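Local structure of deoxyribodipyrimidine photo-lyase (3UMV) at residues Pro39-Met44 with Pro122-Arg127; Gly152-Glu157 with Val161-Val166. The protein uses light energy and its bound FAD to split cyclobutane pyrimidine dimers in ultraviolet-damaged DNA back into separate pyrimidines. All blocks are in the same frame, centred on the assembly; numbering follows the deposited sequence.

Interaction 1 (Pro39-Met44 with Pro122-Arg127). Unlike the reference sequence in segment 122-127: Gln126 (reference Arg).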
# COMPACT_ATOMS: atom_id res chain seq x y z
N PRO A 39 20.77 14.65 17.37
CA PRO A 39 19.36 14.48 17.00
C PRO A 39 19.04 13.08 16.47
O PRO A 39 19.90 12.40 15.92
CB PRO A 39 19.17 15.51 15.88
CG PRO A 39 20.22 16.58 16.18
CD PRO A 39 21.39 15.83 16.74
N VAL A 40 17.79 12.67 16.66
CA VAL A 40 17.28 11.47 16.01
C VAL A 40 16.38 11.92 14.86
O VAL A 40 15.54 12.81 15.04
CB VAL A 40 16.45 10.61 16.99
CG1 VAL A 40 15.84 9.40 16.25
CG2 VAL A 40 17.32 10.18 18.19
N VAL A 41 16.57 11.33 13.68
CA VAL A 41 15.77 11.68 12.52
C VAL A 41 14.97 10.47 12.06
O VAL A 41 15.55 9.41 11.83
CB VAL A 41 16.64 12.12 11.34
CG1 VAL A 41 15.78 12.42 10.10
CG2 VAL A 41 17.48 13.33 11.73
N TYR A 42 13.65 10.63 11.96
CA TYR A 42 12.79 9.60 11.38
C TYR A 42 12.55 9.96 9.91
O TYR A 42 11.93 10.98 9.60
CB TYR A 42 11.46 9.48 12.15
CG TYR A 42 10.37 8.71 11.43
CD1 TYR A 42 10.66 7.58 10.66
CD2 TYR A 42 9.03 9.10 11.53
CE1 TYR A 42 9.66 6.88 9.98
CE2 TYR A 42 8.02 8.39 10.87
CZ TYR A 42 8.34 7.29 10.11
OH TYR A 42 7.34 6.58 9.46
N TRP A 43 13.12 9.15 9.03
CA TRP A 43 12.86 9.26 7.60
C TRP A 43 11.54 8.56 7.31
O TRP A 43 11.48 7.34 7.21
CB TRP A 43 14.03 8.65 6.81
CG TRP A 43 13.79 8.57 5.32
CD1 TRP A 43 12.80 9.20 4.60
CD2 TRP A 43 14.53 7.80 4.36
NE1 TRP A 43 12.90 8.88 3.28
CE2 TRP A 43 13.95 8.02 3.10
CE3 TRP A 43 15.64 6.94 4.45
CZ2 TRP A 43 14.43 7.40 1.92
CZ3 TRP A 43 16.12 6.33 3.28
CH2 TRP A 43 15.52 6.57 2.04
N MET A 44 10.48 9.35 7.23
CA MET A 44 9.14 8.86 6.93
C MET A 44 9.02 8.58 5.44
O MET A 44 9.33 9.45 4.63
CB MET A 44 8.13 9.93 7.32
CG MET A 44 6.67 9.57 7.06
SD MET A 44 5.61 10.97 7.45
CE MET A 44 5.45 10.83 9.23
N PRO A 122 20.51 11.76 3.78
CA PRO A 122 21.83 11.72 4.42
C PRO A 122 22.46 13.10 4.55
O PRO A 122 23.18 13.37 5.52
CB PRO A 122 22.65 10.83 3.47
CG PRO A 122 21.88 10.77 2.20
CD PRO A 122 20.44 10.89 2.60
N ALA A 123 22.19 13.98 3.59
CA ALA A 123 22.69 15.34 3.68
C ALA A 123 22.21 16.00 4.96
O ALA A 123 23.00 16.62 5.68
CB ALA A 123 22.26 16.15 2.46
N LEU A 124 20.92 15.86 5.26
CA LEU A 124 20.35 16.45 6.46
C LEU A 124 20.96 15.83 7.72
O LEU A 124 21.35 16.53 8.65
CB LEU A 124 18.83 16.31 6.49
CG LEU A 124 18.20 16.75 7.81
CD1 LEU A 124 18.17 18.26 7.90
CD2 LEU A 124 16.78 16.20 7.95
N VAL A 125 21.04 14.50 7.74
CA VAL A 125 21.57 13.79 8.88
C VAL A 125 22.96 14.31 9.26
O VAL A 125 23.29 14.45 10.44
CB VAL A 125 21.60 12.25 8.62
CG1 VAL A 125 22.52 11.55 9.60
CG2 VAL A 125 20.19 11.67 8.67
N GLN A 126 23.76 14.63 8.24
CA GLN A 126 25.12 15.13 8.48
C GLN A 126 25.17 16.59 8.94
O GLN A 126 25.97 16.93 9.81
CB GLN A 126 26.01 14.91 7.26
CG GLN A 126 26.35 13.45 7.04
CD GLN A 126 27.11 13.20 5.77
OE1 GLN A 126 26.55 12.75 4.77
NE2 GLN A 126 28.41 13.47 5.79
N ARG A 127 24.30 17.44 8.39
CA ARG A 127 24.24 18.85 8.81
C ARG A 127 23.85 18.94 10.29
O ARG A 127 24.38 19.76 11.03
CB ARG A 127 23.23 19.64 7.98
CG ARG A 127 23.65 19.93 6.55
CD ARG A 127 22.82 21.08 5.95
NE ARG A 127 21.39 20.79 5.93
CZ ARG A 127 20.79 20.09 4.98
NH1 ARG A 127 19.47 19.87 5.03
NH2 ARG A 127 21.50 19.60 3.97
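Val41 packs its isopropyl group against Leu124 and Val125 in a small, wholly apolar helix-on-sheet contact of the Rossmann-like alpha/beta domain. Strand 40-44 lies inside the sheet between the parallel strands 132-135 and 70-75, and helix 120-127 lies on the face of the sheet to which Val41 points. The evidence for a light contact is consistent: the backbones come closest at the CA atoms of Val41 and Val125, 7.2 Å apart, and the two segments together bury 96 Å². All three touching residues are buried, and Val41 is also flanked by Leu128 and by Ala73 of strand 70-75, while its backbone pairs with Thr132 and Val134.

Each methyl of Val41 has its own nearest partner on the helix, at separations that make the contact loose. Leu124 leaves the helix toward the strand, with CG anti to its backbone N (chi1 173°) and CD2 as the far end of an extended branch, which stops 4.5 Å from Val41 CG1. Val125, one residue further along, leaves the helix across the strand rather than toward it, and reaches it with a single branch: Val125 CG2 lies 4.4 Å from Val41 CG2.

Interaction 2 (Gly152-Glu157 with Val161-Val166)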
# COMPACT_ATOMS: atom_id res chain seq x y z
N GLY A 152 24.58 3.28 2.50
CA GLY A 152 25.92 3.33 1.95
C GLY A 152 26.54 4.72 2.00
O GLY A 152 27.73 4.85 2.29
N ASP A 153 25.75 5.74 1.71
CA ASP A 153 26.23 7.12 1.80
C ASP A 153 26.67 7.42 3.23
O ASP A 153 27.76 7.95 3.46
CB ASP A 153 25.15 8.12 1.37
CG ASP A 153 24.79 8.00 -0.10
OD1 ASP A 153 25.56 7.38 -0.87
OD2 ASP A 153 23.73 8.53 -0.49
N LEU A 154 25.82 7.07 4.19
CA LEU A 154 26.17 7.29 5.59
C LEU A 154 27.33 6.43 6.05
O LEU A 154 28.16 6.87 6.85
CB LEU A 154 24.96 7.03 6.49
CG LEU A 154 23.87 8.09 6.35
CD1 LEU A 154 22.70 7.77 7.29
CD2 LEU A 154 24.45 9.47 6.63
N ARG A 155 27.40 5.19 5.58
CA ARG A 155 28.49 4.31 5.99
C ARG A 155 29.84 4.93 5.63
O ARG A 155 30.80 4.85 6.40
CB ARG A 155 28.36 2.94 5.33
CG ARG A 155 29.43 1.94 5.76
CD ARG A 155 29.41 1.73 7.26
NE ARG A 155 30.31 0.66 7.68
CZ ARG A 155 29.95 -0.62 7.82
NH1 ARG A 155 28.70 -0.98 7.58
NH2 ARG A 155 30.84 -1.52 8.19
N ARG A 156 29.89 5.54 4.46
CA ARG A 156 31.13 6.08 3.93
C ARG A 156 31.49 7.46 4.50
O ARG A 156 32.67 7.75 4.71
CB ARG A 156 31.06 6.11 2.40
CG ARG A 156 31.68 7.32 1.74
CD ARG A 156 31.54 7.26 0.22
NE ARG A 156 30.15 7.06 -0.20
CZ ARG A 156 29.60 5.88 -0.43
NH1 ARG A 156 28.33 5.79 -0.82
NH2 ARG A 156 30.31 4.77 -0.28
N GLU A 157 30.48 8.28 4.75
CA GLU A 157 30.71 9.67 5.17
C GLU A 157 30.44 9.94 6.65
O GLU A 157 30.92 10.94 7.19
CB GLU A 157 29.89 10.63 4.30
CG GLU A 157 30.22 10.55 2.82
CD GLU A 157 31.68 10.85 2.53
OE1 GLU A 157 32.34 11.50 3.38
OE2 GLU A 157 32.17 10.43 1.46
N VAL A 161 27.05 7.25 12.56
CA VAL A 161 25.60 7.37 12.59
C VAL A 161 24.94 6.01 12.56
O VAL A 161 25.24 5.18 11.70
CB VAL A 161 25.03 8.17 11.41
CG1 VAL A 161 23.49 8.09 11.43
CG2 VAL A 161 25.51 9.62 11.45
N ALA A 162 24.03 5.79 13.50
CA ALA A 162 23.31 4.54 13.57
C ALA A 162 22.13 4.58 12.60
O ALA A 162 21.52 5.63 12.39
CB ALA A 162 22.81 4.30 14.99
N VAL A 163 21.83 3.45 11.98
CA VAL A 163 20.64 3.37 11.12
C VAL A 163 19.77 2.20 11.56
O VAL A 163 20.23 1.05 11.60
CB VAL A 163 21.00 3.22 9.63
CG1 VAL A 163 19.73 3.27 8.79
CG2 VAL A 163 21.99 4.29 9.18
N HIS A 164 18.51 2.48 11.89
CA HIS A 164 17.57 1.44 12.30
C HIS A 164 16.40 1.47 11.33
O HIS A 164 16.00 2.54 10.86
CB HIS A 164 16.99 1.70 13.69
CG HIS A 164 17.99 1.66 14.80
ND1 HIS A 164 17.63 1.75 16.13
CD2 HIS A 164 19.35 1.54 14.79
CE1 HIS A 164 18.71 1.69 16.89
NE2 HIS A 164 19.77 1.57 16.10
N GLN A 165 15.86 0.29 11.02
CA GLN A 165 14.61 0.21 10.27
C GLN A 165 13.53 -0.45 11.11
O GLN A 165 13.76 -1.46 11.78
CB GLN A 165 14.80 -0.61 9.00
CG GLN A 165 13.52 -0.78 8.18
CD GLN A 165 13.79 -1.48 6.88
OE1 GLN A 165 14.43 -2.53 6.85
NE2 GLN A 165 13.32 -0.90 5.80
N VAL A 166 12.33 0.12 11.08
CA VAL A 166 11.24 -0.39 11.89
C VAL A 166 10.10 -0.76 10.95
O VAL A 166 9.75 0.03 10.08
CB VAL A 166 10.77 0.69 12.90
CG1 VAL A 166 9.55 0.19 13.68
CG2 VAL A 166 11.90 1.05 13.85
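Leu154 is the one helix residue that touches Val161 and Val163, and it does so through a single methyl. Its CB leaves helix 141-157 toward the strand but is itself still too far for van der Waals contact with 161-166. CG sits beside the backbone N and anti to the carbonyl carbon (chi1 -70°), and it too only carries the branches. At the fork they part. CD1 continues the extended chain, anti to CA (chi2 -179°), and bridges two residues: it lies 4.0 Å from Val163 CG2 and 4.2 Å from Val161 CG1. CD2 turns instead to Pro122 of helix 120-127.

Val161, just before the strand, and Val163 within it both point at the helix, whereas the intervening Ala162 points away from it, as expected of extended backbone. Val163 offers the methyl beside its own backbone N, and the side chains of Leu154 and Val163 meet at a slant. A salt bridge stays within the helix: Arg156 NH1 bonds to Asp153 OD1 at 3.2 Å, bent to 141° and using the anti lone pair of the carboxylate oxygen, nearly in the guanidinium plane. Leu154 also touches Leu133, so helix 141-157 rests on both strands that it connects, 132-135 and 162-166, the packing of a beta-alpha-beta crossover in a Rossmann-like sheet.

In the fold
Interactions 1 and 2 are both buried, apolar helix-on-sheet contacts, their centres 10 Å apart on one sheet. They use different elements: 40-44 lies on an inner strand, whereas 162-166 is separated from it by strand 132-135 and is flanked on its other side by the antiparallel strand 26-28. In sequence, interaction 1 joins segments 78 residues apart, while interaction 2 closes across a three-residue linker. Their helices are neighbours: Val125 CG1 meets Val161 CG2 at 4.0 Å, so Val125 touches Val41 of strand 40-44 and Val161 just ahead of strand 162-166. The exposed side chains of Gln126 and Glu157 pack together, and the chemistry turns polar with the salt bridges Arg127-Glu215 and Asp153-Arg156.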